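PDB 3NRG: TetR family transcriptional regulator from Chloroflexus aurantiacus, which probably binds DNA at the control regions of genes and regulates their transcription, as other TetR-family proteins do. Local coordinates for residues 150-164 against 205-217. Residues are numbered along the deposited sequence; the frame is centred on the assembly and turned at random.
Sequences SLVPDLDADTAAFVL and QVIDILERGMRRR
Leu151 and Arg215 form a single beta bridge, flanked by hydrogen bonds from Val152 N to Met214 O (2.9 Å) and from Arg216 N to Ser150 O (2.9 Å), while the helical segments 157-164 and 205-214 run nearly antiparallel, at 170°, their axes 12.0 Å apart at closest approach. Met214, a selenomethionine, reaches across much of that spacing, a task its long unbranched chain suits. With CG anti to the carbonyl carbon and the chain extended beyond it, the side chain carries CE to Ala160, where it lies 3.7 Å from Ala160 O and also meets Leu164 CG. Ala160 is small enough to let SE and CE lie against its CB, and Leu155 CD2 rests on Met214 CB, 4.2 Å away. One turn earlier in the helix, Leu210 spreads its fork between two partners: CD1 meets Leu164 CD2, and CD2 slides past Val163 CG1, both at 3.8 Å. In the all-helical C-terminal domain of this TetR-family protein, the contact thus ties the end of the last helix to the loop leading into helix 157-179; Phe88 of helix 87-104 touches both Leu151 and Arg215. Arg215 points away from 150-164, its NH2 salt-bridged to Glu211 OE2 (2.8 Å) and to Asp86. The extended side chain of the poorly ordered Arg216 crosses Pro153 at about a right angle, Pro153 CD over the centre of one guanidinium face; its NH1 bonds to Gly149 O and, weakly, to a water that donates to Leu151 O.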
# COMPACT_ATOMS: atom_id res chain seq x y z
N SER A 150 -4.48 -16.36 24.76
CA SER A 150 -5.23 -16.78 23.57
C SER A 150 -4.34 -17.52 22.55
O SER A 150 -4.82 -18.44 21.89
CB SER A 150 -5.92 -15.59 22.91
OG SER A 150 -4.98 -14.59 22.55
N LEU A 151 -3.06 -17.12 22.44
CA LEU A 151 -2.11 -17.75 21.51
C LEU A 151 -1.22 -18.79 22.20
O LEU A 151 -1.13 -18.80 23.43
CB LEU A 151 -1.22 -16.68 20.83
CG LEU A 151 -1.95 -15.55 20.09
CD1 LEU A 151 -0.97 -14.57 19.49
CD2 LEU A 151 -2.87 -16.09 19.00
N VAL A 152 -0.57 -19.68 21.40
CA VAL A 152 0.34 -20.73 21.90
C VAL A 152 1.42 -20.10 22.83
O VAL A 152 2.02 -19.09 22.46
CB VAL A 152 0.98 -21.54 20.72
CG1 VAL A 152 2.07 -22.49 21.22
CG2 VAL A 152 -0.09 -22.31 19.95
N PRO A 153 1.61 -20.63 24.06
CA PRO A 153 2.54 -19.98 25.01
C PRO A 153 4.00 -19.91 24.54
O PRO A 153 4.68 -18.91 24.82
CB PRO A 153 2.39 -20.80 26.30
CG PRO A 153 1.80 -22.10 25.86
CD PRO A 153 0.92 -21.78 24.69
N ASP A 154 4.48 -20.95 23.83
CA ASP A 154 5.88 -21.02 23.36
C ASP A 154 6.12 -20.28 22.02
O ASP A 154 7.24 -20.30 21.50
CB ASP A 154 6.35 -22.48 23.28
CG ASP A 154 5.44 -23.35 22.43
OD1 ASP A 154 5.63 -23.36 21.18
OD2 ASP A 154 4.52 -23.99 22.99
N LEU A 155 5.07 -19.63 21.47
CA LEU A 155 5.14 -18.93 20.18
C LEU A 155 6.15 -17.78 20.19
O LEU A 155 6.16 -16.97 21.13
CB LEU A 155 3.74 -18.42 19.78
CG LEU A 155 3.58 -17.86 18.36
CD1 LEU A 155 3.70 -18.96 17.32
CD2 LEU A 155 2.24 -17.17 18.20
N ASP A 156 7.02 -17.71 19.16
CA ASP A 156 7.97 -16.62 19.00
C ASP A 156 7.26 -15.47 18.28
O ASP A 156 6.82 -15.64 17.15
CB ASP A 156 9.20 -17.08 18.22
CG ASP A 156 10.27 -16.01 18.11
OD1 ASP A 156 11.07 -15.86 19.06
OD2 ASP A 156 10.32 -15.32 17.07
N ALA A 157 7.09 -14.33 18.98
CA ALA A 157 6.37 -13.15 18.46
C ALA A 157 6.98 -12.62 17.17
O ALA A 157 6.24 -12.27 16.25
CB ALA A 157 6.32 -12.06 19.51
N ASP A 158 8.32 -12.56 17.09
CA ASP A 158 9.03 -12.08 15.91
C ASP A 158 8.73 -12.97 14.68
O ASP A 158 8.44 -12.44 13.60
CB ASP A 158 10.54 -12.02 16.18
CG ASP A 158 11.34 -11.38 15.06
OD1 ASP A 158 11.54 -12.05 14.03
OD2 ASP A 158 11.81 -10.24 15.25
N THR A 159 8.77 -14.30 14.87
CA THR A 159 8.50 -15.28 13.81
C THR A 159 7.04 -15.17 13.32
O THR A 159 6.80 -15.16 12.12
CB THR A 159 8.86 -16.70 14.31
OG1 THR A 159 10.22 -16.70 14.74
CG2 THR A 159 8.66 -17.75 13.25
N ALA A 160 6.07 -15.09 14.27
CA ALA A 160 4.65 -14.95 13.94
C ALA A 160 4.38 -13.63 13.20
O ALA A 160 3.57 -13.61 12.27
CB ALA A 160 3.81 -15.03 15.20
N ALA A 161 5.08 -12.53 13.60
CA ALA A 161 4.96 -11.22 12.96
C ALA A 161 5.50 -11.28 11.53
O ALA A 161 4.91 -10.68 10.63
CB ALA A 161 5.72 -10.17 13.75
N PHE A 162 6.60 -12.04 11.31
CA PHE A 162 7.17 -12.24 9.98
C PHE A 162 6.16 -12.90 9.04
O PHE A 162 5.97 -12.43 7.92
CB PHE A 162 8.47 -13.08 10.07
CG PHE A 162 8.85 -13.76 8.77
CD1 PHE A 162 9.42 -13.03 7.73
CD2 PHE A 162 8.59 -15.11 8.57
CE1 PHE A 162 9.73 -13.65 6.51
CE2 PHE A 162 8.89 -15.72 7.35
CZ PHE A 162 9.45 -14.98 6.33
N VAL A 163 5.51 -13.98 9.51
CA VAL A 163 4.50 -14.73 8.73
C VAL A 163 3.30 -13.83 8.39
O VAL A 163 2.85 -13.82 7.25
CB VAL A 163 4.07 -16.05 9.45
CG1 VAL A 163 2.97 -16.77 8.68
CG2 VAL A 163 5.27 -16.97 9.66
N LEU A 164 2.80 -13.06 9.38
CA LEU A 164 1.67 -12.14 9.17
C LEU A 164 2.04 -11.04 8.17
O LEU A 164 1.29 -10.78 7.22
CB LEU A 164 1.21 -11.52 10.50
CG LEU A 164 0.53 -12.48 11.50
CD1 LEU A 164 0.51 -11.87 12.88
CD2 LEU A 164 -0.87 -12.83 11.07
N GLN A 205 -9.86 -18.23 4.21
CA GLN A 205 -8.96 -19.39 4.20
C GLN A 205 -7.59 -19.03 4.80
O GLN A 205 -7.06 -19.78 5.61
CB GLN A 205 -8.78 -19.92 2.77
CG GLN A 205 -9.79 -20.99 2.37
CD GLN A 205 -9.31 -22.40 2.66
OE1 GLN A 205 -8.17 -22.63 3.08
NE2 GLN A 205 -10.14 -23.37 2.36
N VAL A 206 -7.04 -17.85 4.41
CA VAL A 206 -5.75 -17.35 4.91
C VAL A 206 -5.78 -17.16 6.43
O VAL A 206 -4.88 -17.63 7.13
CB VAL A 206 -5.31 -16.05 4.18
CG1 VAL A 206 -4.24 -15.30 4.96
CG2 VAL A 206 -4.83 -16.35 2.77
N ILE A 207 -6.84 -16.50 6.95
CA ILE A 207 -7.02 -16.28 8.39
C ILE A 207 -7.18 -17.61 9.15
O ILE A 207 -6.58 -17.78 10.21
CB ILE A 207 -8.17 -15.26 8.67
CG1 ILE A 207 -7.88 -13.87 8.02
CG2 ILE A 207 -8.48 -15.13 10.17
CD1 ILE A 207 -6.56 -13.12 8.53
N ASP A 208 -7.94 -18.58 8.56
CA ASP A 208 -8.14 -19.91 9.16
C ASP A 208 -6.81 -20.63 9.37
O ASP A 208 -6.60 -21.24 10.42
CB ASP A 208 -9.09 -20.77 8.30
CG ASP A 208 -10.54 -20.31 8.29
OD1 ASP A 208 -10.88 -19.39 9.06
OD2 ASP A 208 -11.33 -20.87 7.49
N ILE A 209 -5.90 -20.56 8.37
CA ILE A 209 -4.57 -21.18 8.45
C ILE A 209 -3.75 -20.54 9.58
O ILE A 209 -3.20 -21.26 10.42
CB ILE A 209 -3.84 -21.13 7.07
CG1 ILE A 209 -4.61 -21.97 6.00
CG2 ILE A 209 -2.36 -21.60 7.19
CD1 ILE A 209 -4.29 -21.59 4.53
N LEU A 210 -3.73 -19.19 9.64
CA LEU A 210 -2.99 -18.45 10.67
C LEU A 210 -3.58 -18.67 12.06
O LEU A 210 -2.84 -18.78 13.04
CB LEU A 210 -2.95 -16.95 10.33
CG LEU A 210 -2.26 -16.56 9.00
CD1 LEU A 210 -2.59 -15.14 8.62
CD2 LEU A 210 -0.76 -16.76 9.07
N GLU A 211 -4.93 -18.78 12.14
CA GLU A 211 -5.64 -19.02 13.40
C GLU A 211 -5.30 -20.40 13.98
O GLU A 211 -4.90 -20.49 15.14
CB GLU A 211 -7.16 -18.86 13.21
CG GLU A 211 -7.95 -18.92 14.50
CD GLU A 211 -9.45 -18.84 14.32
OE1 GLU A 211 -9.96 -19.28 13.27
OE2 GLU A 211 -10.13 -18.38 15.27
N ARG A 212 -5.41 -21.47 13.16
CA ARG A 212 -5.08 -22.83 13.60
C ARG A 212 -3.61 -22.96 13.98
O ARG A 212 -3.27 -23.68 14.92
CB ARG A 212 -5.44 -23.87 12.52
CG ARG A 212 -6.93 -24.04 12.29
CD ARG A 212 -7.22 -25.25 11.40
NE ARG A 212 -6.65 -25.10 10.06
CZ ARG A 212 -7.32 -24.66 9.01
NH1 ARG A 212 -8.60 -24.33 9.12
NH2 ARG A 212 -6.72 -24.55 7.83
N GLY A 213 -2.75 -22.24 13.27
CA GLY A 213 -1.31 -22.28 13.49
C GLY A 213 -0.84 -21.53 14.73
O GLY A 213 0.20 -21.89 15.29
N MSE A 214 -1.58 -20.49 15.15
CA MSE A 214 -1.15 -19.63 16.27
C MSE A 214 -2.00 -19.72 17.53
O MSE A 214 -1.47 -19.52 18.63
CB MSE A 214 -1.03 -18.17 15.82
CG MSE A 214 -0.02 -17.96 14.73
SE MSE A 214 0.06 -16.13 14.16
CE MSE A 214 1.13 -16.40 12.58
N ARG A 215 -3.33 -19.91 17.39
CA ARG A 215 -4.23 -19.94 18.55
C ARG A 215 -3.98 -21.16 19.43
O ARG A 215 -3.67 -22.24 18.92
CB ARG A 215 -5.71 -19.88 18.12
CG ARG A 215 -6.65 -19.51 19.27
CD ARG A 215 -8.10 -19.75 18.93
NE ARG A 215 -8.62 -18.75 18.01
CZ ARG A 215 -9.13 -17.58 18.38
NH1 ARG A 215 -9.15 -17.24 19.67
NH2 ARG A 215 -9.60 -16.73 17.48
N ARG A 216 -4.12 -20.98 20.77
CA ARG A 216 -3.93 -22.01 21.80
C ARG A 216 -4.91 -23.17 21.61
O ARG A 216 -6.08 -22.94 21.27
CB ARG A 216 -4.11 -21.40 23.20
CG ARG A 216 -3.40 -22.15 24.32
CD ARG A 216 -3.86 -21.67 25.68
NE ARG A 216 -2.94 -22.08 26.75
CZ ARG A 216 -2.05 -21.27 27.31
NH1 ARG A 216 -1.95 -20.00 26.92
NH2 ARG A 216 -1.26 -21.71 28.27
N ARG A 217 -4.43 -24.41 21.84
CA ARG A 217 -5.25 -25.63 21.70
C ARG A 217 -6.20 -25.78 22.89
O ARG A 217 -5.74 -25.68 24.05
CB ARG A 217 -4.35 -26.87 21.56
OXT ARG A 217 -7.42 -25.96 22.66
O HOH W 1 -7.58 -20.26 22.42
O HOH W 2 -0.26 -17.95 26.09